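Local atomic coordinates of putative short-chain dehydrogenase/reductase (Burkholderia xenovorans, PDB entry 5JY1), a protein that binds NAD and is probably an oxidoreductase of the short-chain dehydrogenase/reductase family, perhaps acting on 3-oxoacyl thioesters. Residues E37-V41 and G63-F67; M115-L120 and D163-A167. All coordinates share one frame; numbering follows the deposited sequence. Where two conformers were deposited one is given.

Contact 1: E37-V41 and G63-F67; sequences EGAAV and GRSLF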
ATOM      1  N   GLU A  37      28.607 -10.341 -12.379  1.00 19.87           N
ATOM      2  CA  GLU A  37      27.635 -10.883 -13.320  1.00 20.94           C
ATOM      3  C   GLU A  37      27.940 -10.514 -14.769  1.00 20.58           C
ATOM      4  O   GLU A  37      27.104 -10.757 -15.642  1.00 23.81           O
ATOM      5  CB  GLU A  37      26.217 -10.428 -12.946  1.00 19.65           C
ATOM      6  CG  GLU A  37      25.746 -10.959 -11.607  1.00 24.39           C
ATOM      7  CD  GLU A  37      25.656 -12.476 -11.566  1.00 30.80           C
ATOM      8  OE1 GLU A  37      25.397 -13.105 -12.617  1.00 25.77           O
ATOM      9  OE2 GLU A  37      25.845 -13.042 -10.470  1.00 34.92           O
ATOM     10  N   GLY A  38      29.107  -9.934 -15.047  1.00 21.65           N
ATOM     11  CA  GLY A  38      29.541  -9.712 -16.407  1.00 20.24           C
ATOM     12  C   GLY A  38      29.242  -8.345 -16.987  1.00 21.43           C
ATOM     13  O   GLY A  38      29.572  -8.106 -18.154  1.00 25.49           O
ATOM     14  N   ALA A  39      28.629  -7.446 -16.227  1.00 18.02           N
ATOM     15  CA  ALA A  39      28.364  -6.115 -16.748  1.00 16.32           C
ATOM     16  C   ALA A  39      29.626  -5.270 -16.686  1.00 22.08           C
ATOM     17  O   ALA A  39      30.484  -5.462 -15.820  1.00 23.97           O
ATOM     18  CB  ALA A  39      27.249  -5.429 -15.956  1.00 20.35           C
ATOM     19  N   ALA A  40      29.746  -4.342 -17.633  1.00 20.59           N
ATOM     20  CA  ALA A  40      30.739  -3.282 -17.556  1.00 20.37           C
ATOM     21  C   ALA A  40      30.129  -2.170 -16.720  1.00 20.33           C
ATOM     22  O   ALA A  40      29.018  -1.713 -17.014  1.00 21.69           O
ATOM     23  CB  ALA A  40      31.113  -2.779 -18.949  1.00 23.70           C
ATOM     24  N   VAL A  41      30.816  -1.761 -15.660  1.00 16.94           N
ATOM     25  CA  VAL A  41      30.206  -0.892 -14.658  1.00 20.67           C
ATOM     26  C   VAL A  41      30.908   0.458 -14.658  1.00 17.17           C
ATOM     27  O   VAL A  41      32.108   0.541 -14.367  1.00 19.41           O
ATOM     28  CB  VAL A  41      30.245  -1.521 -13.261  1.00 20.53           C
ATOM     29  CG1 VAL A  41      29.425  -0.672 -12.308  1.00 17.75           C
ATOM     30  CG2 VAL A  41      29.705  -2.965 -13.308  1.00 20.64           C
ATOM     31  N   GLY A  63      36.392  -8.408 -13.727  1.00 29.39           N
ATOM     32  CA  GLY A  63      35.329  -7.700 -14.404  1.00 28.02           C
ATOM     33  C   GLY A  63      35.830  -6.494 -15.191  1.00 28.44           C
ATOM     34  O   GLY A  63      37.026  -6.239 -15.309  1.00 29.16           O
ATOM     35  N   ARG A  64      34.870  -5.752 -15.747  1.00 27.51           N
ATOM     36  CA  ARG A  64      35.151  -4.529 -16.485  0.52 26.67           C
ATOM     37  C   ARG A  64      34.502  -3.349 -15.779  1.00 25.54           C
ATOM     38  O   ARG A  64      33.345  -3.422 -15.355  1.00 25.71           O
ATOM     39  CB  ARG A  64      34.650  -4.610 -17.929  0.52 29.60           C
ATOM     40  CG  ARG A  64      35.516  -5.455 -18.852  0.52 33.13           C
ATOM     41  CD  ARG A  64      34.816  -5.647 -20.177  0.52 36.17           C
ATOM     42  NE  ARG A  64      33.506  -6.258 -19.972  0.52 38.45           N
ATOM     43  CZ  ARG A  64      32.433  -6.000 -20.713  0.52 39.12           C
ATOM     44  NH1 ARG A  64      31.283  -6.607 -20.443  0.52 40.42           N
ATOM     45  NH2 ARG A  64      32.506  -5.130 -21.712  0.52 37.35           N
ATOM     46  N   SER A  65      35.259  -2.260 -15.650  1.00 22.95           N
ATOM     47  CA  SER A  65      34.764  -1.087 -14.942  1.00 20.66           C
ATOM     48  C   SER A  65      35.519   0.146 -15.420  1.00 21.84           C
ATOM     49  O   SER A  65      36.631   0.049 -15.940  1.00 24.52           O
ATOM     50  CB  SER A  65      34.916  -1.260 -13.426  1.00 24.28           C
ATOM     51  OG  SER A  65      34.312  -0.199 -12.717  1.00 29.06           O
ATOM     52  N   LEU A  66      34.890   1.306 -15.239  1.00 25.14           N
ATOM     53  CA  LEU A  66      35.538   2.587 -15.506  1.00 22.27           C
ATOM     54  C   LEU A  66      35.027   3.607 -14.503  1.00 20.48           C
ATOM     55  O   LEU A  66      33.818   3.843 -14.411  1.00 22.27           O
ATOM     56  CB  LEU A  66      35.274   3.071 -16.935  1.00 23.88           C
ATOM     57  CG  LEU A  66      35.935   4.409 -17.301  1.00 29.18           C
ATOM     58  CD1 LEU A  66      37.453   4.274 -17.318  1.00 29.58           C
ATOM     59  CD2 LEU A  66      35.430   4.930 -18.628  1.00 31.00           C
ATOM     60  N   PHE A  67      35.944   4.215 -13.762  1.00 24.76           N
ATOM     61  CA  PHE A  67      35.581   5.335 -12.911  1.00 24.50           C
ATOM     62  C   PHE A  67      35.393   6.576 -13.770  1.00 19.33           C
ATOM     63  O   PHE A  67      36.263   6.917 -14.584  1.00 20.69           O
ATOM     64  CB  PHE A  67      36.653   5.595 -11.853  1.00 22.63           C
ATOM     65  CG  PHE A  67      36.528   6.947 -11.209  1.00 26.62           C
ATOM     66  CD1 PHE A  67      35.489   7.214 -10.329  1.00 24.28           C
ATOM     67  CD2 PHE A  67      37.424   7.960 -11.508  1.00 26.92           C
ATOM     68  CE1 PHE A  67      35.362   8.454  -9.740  1.00 26.69           C
ATOM     69  CE2 PHE A  67      37.301   9.208 -10.923  1.00 27.37           C
ATOM     70  CZ  PHE A  67      36.263   9.453 -10.034  1.00 24.05           C
TER
HETATM   71  O   HOH W   1      32.275  -7.305 -15.464  1.00 23.36           O

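Contact 2: M115-L120 and D163-A167; sequences MLEQTL and DYNTA. With NAD (nicotinamide-adenine-dinucleotide), chain E; ACT (acetate ion), chain H.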
ATOM      1  N   MET A 115      18.155  22.833   3.497  1.00 20.06           N
ATOM      2  CA  MET A 115      18.281  21.382   3.605  1.00 19.80           C
ATOM      3  C   MET A 115      17.342  20.669   2.639  1.00 19.79           C
ATOM      4  O   MET A 115      17.744  19.703   1.978  1.00 20.10           O
ATOM      5  CB  MET A 115      18.011  20.920   5.036  1.00 17.40           C
ATOM      6  CG  MET A 115      19.063  21.353   6.033  1.00 19.63           C
ATOM      7  SD  MET A 115      18.557  21.000   7.725  1.00 21.73           S
ATOM      8  CE  MET A 115      19.668  22.078   8.627  1.00 24.44           C
ATOM      9  N   LEU A 116      16.079  21.117   2.547  1.00 18.73           N
ATOM     10  CA  LEU A 116      15.149  20.481   1.615  1.00 16.92           C
ATOM     11  C   LEU A 116      15.611  20.652   0.171  1.00 16.28           C
ATOM     12  O   LEU A 116      15.549  19.712  -0.628  1.00 16.31           O
ATOM     13  CB  LEU A 116      13.738  21.044   1.789  1.00 18.11           C
ATOM     14  CG  LEU A 116      12.700  20.460   0.825  1.00 17.09           C
ATOM     15  CD1 LEU A 116      12.559  18.955   1.037  1.00 18.08           C
ATOM     16  CD2 LEU A 116      11.337  21.139   0.978  1.00 15.96           C
ATOM     17  N   GLU A 117      16.097  21.845  -0.178  1.00 17.96           N
ATOM     18  CA  GLU A 117      16.609  22.045  -1.529  1.00 19.91           C
ATOM     19  C   GLU A 117      17.768  21.098  -1.829  1.00 20.79           C
ATOM     20  O   GLU A 117      17.828  20.494  -2.908  1.00 19.97           O
ATOM     21  CB  GLU A 117      17.044  23.500  -1.700  1.00 22.62           C
ATOM     22  CG  GLU A 117      17.522  23.841  -3.105  1.00 30.37           C
ATOM     23  CD  GLU A 117      17.837  25.320  -3.270  1.00 47.68           C
ATOM     24  OE1 GLU A 117      17.717  26.076  -2.281  1.00 49.73           O
ATOM     25  OE2 GLU A 117      18.204  25.722  -4.393  1.00 52.93           O
ATOM     26  N   GLN A 118      18.702  20.957  -0.884  1.00 19.12           N
ATOM     27  CA  GLN A 118      19.856  20.094  -1.107  1.00 21.58           C
ATOM     28  C   GLN A 118      19.434  18.638  -1.259  1.00 23.34           C
ATOM     29  O   GLN A 118      19.961  17.915  -2.116  1.00 19.15           O
ATOM     30  CB  GLN A 118      20.845  20.243   0.046  1.00 25.28           C
ATOM     31  CG  GLN A 118      22.110  19.428  -0.108  1.00 35.64           C
ATOM     32  CD  GLN A 118      22.949  19.442   1.149  1.00 48.86           C
ATOM     33  OE1 GLN A 118      23.266  18.392   1.708  1.00 53.55           O
ATOM     34  NE2 GLN A 118      23.307  20.637   1.608  1.00 52.95           N
ATOM     35  N   THR A 119      18.485  18.191  -0.433  1.00 19.19           N
ATOM     36  CA  THR A 119      18.037  16.807  -0.514  1.00 19.45           C
ATOM     37  C   THR A 119      17.233  16.556  -1.786  1.00 17.48           C
ATOM     38  O   THR A 119      17.395  15.514  -2.428  1.00 17.83           O
ATOM     39  CB  THR A 119      17.224  16.447   0.730  1.00 26.36           C
ATOM     40  OG1 THR A 119      18.072  16.540   1.883  1.00 27.16           O
ATOM     41  CG2 THR A 119      16.710  15.038   0.628  1.00 25.58           C
ATOM     42  N   LEU A 120      16.380  17.504  -2.184  1.00 16.20           N
ATOM     43  CA  LEU A 120      15.687  17.372  -3.464  1.00 14.87           C
ATOM     44  C   LEU A 120      16.678  17.307  -4.624  1.00 15.31           C
ATOM     45  O   LEU A 120      16.484  16.533  -5.571  1.00 17.64           O
ATOM     46  CB  LEU A 120      14.706  18.533  -3.661  1.00 16.16           C
ATOM     47  CG  LEU A 120      13.429  18.505  -2.815  1.00 15.49           C
ATOM     48  CD1 LEU A 120      12.702  19.825  -2.970  1.00 15.84           C
ATOM     49  CD2 LEU A 120      12.507  17.341  -3.200  1.00 15.46           C
ATOM     50  N   ASP A 163      13.048  16.028   5.320  1.00 18.10           N
ATOM     51  CA  ASP A 163      13.420  16.392   3.953  1.00 17.38           C
ATOM     52  C   ASP A 163      13.739  15.154   3.121  1.00 18.89           C
ATOM     53  O   ASP A 163      13.304  15.031   1.971  1.00 17.43           O
ATOM     54  CB  ASP A 163      14.604  17.374   3.967  1.00 17.51           C
ATOM     55  CG  ASP A 163      15.796  16.877   4.791  1.00 22.79           C
ATOM     56  OD1 ASP A 163      15.622  16.078   5.732  1.00 17.05           O
ATOM     57  OD2 ASP A 163      16.933  17.300   4.502  1.00 26.05           O
ATOM     58  N   TYR A 164      14.519  14.235   3.690  1.00 14.84           N
ATOM     59  CA  TYR A 164      14.822  12.966   3.044  1.00 16.26           C
ATOM     60  C   TYR A 164      13.549  12.196   2.706  1.00 15.09           C
ATOM     61  O   TYR A 164      13.381  11.705   1.579  1.00 14.93           O
ATOM     62  CB  TYR A 164      15.726  12.177   3.987  1.00 18.99           C
ATOM     63  CG  TYR A 164      16.123  10.797   3.566  1.00 24.82           C
ATOM     64  CD1 TYR A 164      17.190  10.597   2.704  1.00 26.85           C
ATOM     65  CD2 TYR A 164      15.473   9.684   4.082  1.00 28.33           C
ATOM     66  CE1 TYR A 164      17.576   9.327   2.335  1.00 30.24           C
ATOM     67  CE2 TYR A 164      15.855   8.410   3.724  1.00 30.42           C
ATOM     68  CZ  TYR A 164      16.906   8.240   2.851  1.00 35.78           C
ATOM     69  OH  TYR A 164      17.298   6.976   2.485  1.00 39.35           O
ATOM     70  N   ASN A 165      12.625  12.105   3.670  1.00 13.65           N
ATOM     71  CA  ASN A 165      11.383  11.362   3.459  1.00 12.91           C
ATOM     72  C   ASN A 165      10.573  11.948   2.313  1.00 17.46           C
ATOM     73  O   ASN A 165       9.965  11.213   1.527  1.00 15.54           O
ATOM     74  CB  ASN A 165      10.529  11.359   4.734  1.00 13.45           C
ATOM     75  CG  ASN A 165      11.243  10.772   5.934  1.00 13.87           C
ATOM     76  OD1 ASN A 165      12.215  10.014   5.803  1.00 16.13           O
ATOM     77  ND2 ASN A 165      10.761  11.119   7.127  1.00 14.39           N
ATOM     78  N   THR A 166      10.545  13.279   2.217  1.00 14.53           N
ATOM     79  CA  THR A 166       9.825  13.955   1.144  1.00 13.82           C
ATOM     80  C   THR A 166      10.459  13.667  -0.213  1.00 18.09           C
ATOM     81  O   THR A 166       9.768  13.289  -1.166  1.00 14.76           O
ATOM     82  CB  THR A 166       9.807  15.453   1.433  1.00 16.34           C
ATOM     83  OG1 THR A 166       9.084  15.675   2.652  1.00 16.73           O
ATOM     84  CG2 THR A 166       9.149  16.226   0.295  1.00 15.21           C
ATOM     85  N   ALA A 167      11.779  13.831  -0.313  1.00 12.86           N
ATOM     86  CA  ALA A 167      12.451  13.636  -1.598  1.00 16.83           C
ATOM     87  C   ALA A 167      12.371  12.183  -2.052  1.00 16.59           C
ATOM     88  O   ALA A 167      12.098  11.910  -3.229  1.00 14.88           O
ATOM     89  CB  ALA A 167      13.907  14.087  -1.504  1.00 16.28           C
TER
HETATM   90  PA  NAD E 301      26.614   6.127   1.553  0.84 24.54           P
HETATM   91  O1A NAD E 301      26.593   7.408   2.330  0.84 26.92           O
HETATM   92  O2A NAD E 301      27.364   5.003   2.252  0.84 30.02           O
HETATM   93  O5B NAD E 301      27.256   6.362   0.029  0.84 21.58           O
HETATM   94  C5B NAD E 301      26.832   7.493  -0.648  0.84 20.55           C
HETATM   95  C4B NAD E 301      27.696   7.627  -1.967  0.84 21.09           C
HETATM   96  O4B NAD E 301      27.230   8.608  -2.662  0.84 20.86           O
HETATM   97  C3B NAD E 301      29.156   8.030  -1.560  0.84 27.25           C
HETATM   98  O3B NAD E 301      30.079   7.237  -2.242  0.84 25.20           O
HETATM   99  C2B NAD E 301      29.236   9.478  -1.977  0.84 31.24           C
HETATM  100  O2B NAD E 301      30.667   9.903  -2.201  0.84 27.98           O
HETATM  101  C1B NAD E 301      28.514   9.483  -3.082  0.84 25.99           C
HETATM  102  N9A NAD E 301      28.072  10.825  -3.418  0.84 20.98           N
HETATM  103  C8A NAD E 301      27.685  11.765  -2.553  0.84 23.64           C
HETATM  104  N7A NAD E 301      27.366  12.843  -3.240  0.84 25.49           N
HETATM  105  C5A NAD E 301      27.556  12.574  -4.535  0.84 21.22           C
HETATM  106  C6A NAD E 301      27.378  13.369  -5.668  0.84 19.96           C
HETATM  107  N6A NAD E 301      26.928  14.729  -5.929  0.84 22.79           N
HETATM  108  N1A NAD E 301      27.637  12.871  -6.862  0.84 19.48           N
HETATM  109  C2A NAD E 301      28.082  11.576  -6.979  0.84 18.91           C
HETATM  110  N3A NAD E 301      28.266  10.799  -5.885  0.84 19.70           N
HETATM  111  C4A NAD E 301      27.989  11.323  -4.649  0.84 20.19           C
HETATM  112  O3  NAD E 301      25.047   5.686   1.274  0.84 24.44           O
HETATM  113  PN  NAD E 301      24.335   4.237   1.511  0.84 27.36           P
HETATM  114  O1N NAD E 301      24.075   4.050   2.998  0.84 27.40           O
HETATM  115  O2N NAD E 301      25.158   3.049   0.981  0.84 26.55           O
HETATM  116  O5D NAD E 301      22.862   4.322   0.757  0.84 26.66           O
HETATM  117  C5D NAD E 301      22.813   4.245  -0.666  0.84 25.32           C
HETATM  118  C4D NAD E 301      21.339   4.426  -1.159  0.84 24.73           C
HETATM  119  O4D NAD E 301      20.518   3.651  -0.453  0.84 23.27           O
HETATM  120  C3D NAD E 301      20.902   5.869  -0.887  0.84 27.44           C
HETATM  121  O3D NAD E 301      20.084   6.319  -1.857  0.84 24.96           O
HETATM  122  C2D NAD E 301      20.133   5.751   0.452  0.84 28.03           C
HETATM  123  O2D NAD E 301      19.245   6.939   0.563  0.84 26.87           O
HETATM  124  C1D NAD E 301      19.487   4.611   0.330  0.84 26.40           C
HETATM  125  N1N NAD E 301      19.175   3.998   1.612  0.84 28.64           N
HETATM  126  C2N NAD E 301      20.131   3.344   2.324  0.84 22.78           C
HETATM  127  C3N NAD E 301      19.832   2.759   3.557  0.84 22.74           C
HETATM  128  C7N NAD E 301      20.887   2.035   4.360  0.84 23.83           C
HETATM  129  O7N NAD E 301      20.578   1.372   5.338  0.84 26.17           O
HETATM  130  N7N NAD E 301      22.245   2.120   3.989  0.84 25.62           N
HETATM  131  C4N NAD E 301      18.556   2.848   4.052  0.84 24.35           C
HETATM  132  C5N NAD E 301      17.602   3.490   3.345  0.84 29.73           C
HETATM  133  C6N NAD E 301      17.909   4.071   2.106  0.84 30.72           C
HETATM  134  C   ACT H 304      20.193   6.406   4.392  1.00 50.44           C
HETATM  135  O   ACT H 304      19.528   6.223   5.432  1.00 49.92           O
HETATM  136  OXT ACT H 304      19.564   6.880   3.423  1.00 48.74           O
HETATM  137  CH3 ACT H 304      21.655   6.076   4.316  1.00 46.09           C

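Contact 1: E37-V41 and G63-F67
Val41 and Ser65 pair in parallel register, and the carbonyl of Val41 takes two bonds. Leu66 N reaches Val41 O at 3.0 Å, and the hydroxyl OG of Ser65 donates to the same Val41 O from 2.9 Å. Serine suits this place because its short side chain, with OG anti to the backbone N (chi1 -174°), turns back onto the neighbouring strand. In the other direction Val41 N gives its hydrogen to Arg64 O (3.0 Å).

Arg64 bends at chi3 (-57°) and lays its guanidinium over Ala40, whose CB sits 3.8 Å above the middle of the plane; a methyl is small enough to lie against that face. Gly38 O lies at the guanidinium edge, near its plane, and takes a rather bent bond from Arg64 NH1 (3.2 Å). Just before strand 40-45 begins, a water accepts from Arg64 N and donates to Ala39 O. Gly38 has positive phi (95°), easy for glycine, and is the C-prime residue of the Schellman motif closing helix 25-36.

The strands belong to the Rossmann beta-alpha-beta unit 40-45, 48-60, 64-69. Ser65 faces Ile58 of helix 48-60, Ala40 touches Phe89 of helix 75-89, and Ala40 also hydrogen-bonds through its backbone to strand 16-20.

Contact 2: M115-L120 and D163-A167
Thr119 and Asp163 make the polar link between the two helices, with OG1 of Thr119 3.0 Å from OD2 of Asp163 and the side chains crossing at about a right angle. Thr119 OG1 also lies 3.2 Å from Met115 O in its own helix. In Asp163, CG stands between the backbone N and the carbonyl carbon (chi1 53°), which brings the carboxylate beside Thr119. This carboxylate is further held by Thr103 at OD2 and a salt bridge from Lys111 at OD1, which would probably keep it ionised.

Apolar contacts accompany this link. Thr119 serves both kinds, its CG2 meeting Ala167 CB at 3.6 Å, while Leu120 CD2 rests on the same Ala167 CB at 3.9 Å. The axes of segments 115-120 and 163-167 approach to 8.9 Å and cross at -40°, a closeness that the small Ala167 helps to allow. Leu116 CD1 slides past Asp163 CB at 3.9 Å.

Ligand contacts belong to Tyr164, which turns away from helix 113-141. Its OH is 2.7 Å from O2D of NAD, near the ring plane, and also meets a bound acetate; with Lys168 it matches the family's YxxxK motif.

Helix 113-141 thus packs beside helix 162-182, while Trp125 and Trp128 of a second subunit cover Leu120 and Leu116.

How the contacts relate
From the N terminus, the chain first forms strand 16-20 and helix 25-36, then enters strand 40-45, passes through helix 48-60 and returns in strand 64-69. Contact 1 closes this short crossover loop at one edge of the seven-stranded parallel sheet. Only after it is complete does the chain reach helix 113-141; strand 144-149 follows, and helix 162-182 then closes the longer loop of contact 2. The two loops are in series, neither enclosing nor crossing the other. The centres of contact 1 and contact 2 lie about 31 Å apart, on opposite sides of the chain's centre. Contact 1 joins neighbouring strands, whereas contact 2 joins two helices beside the NAD pocket.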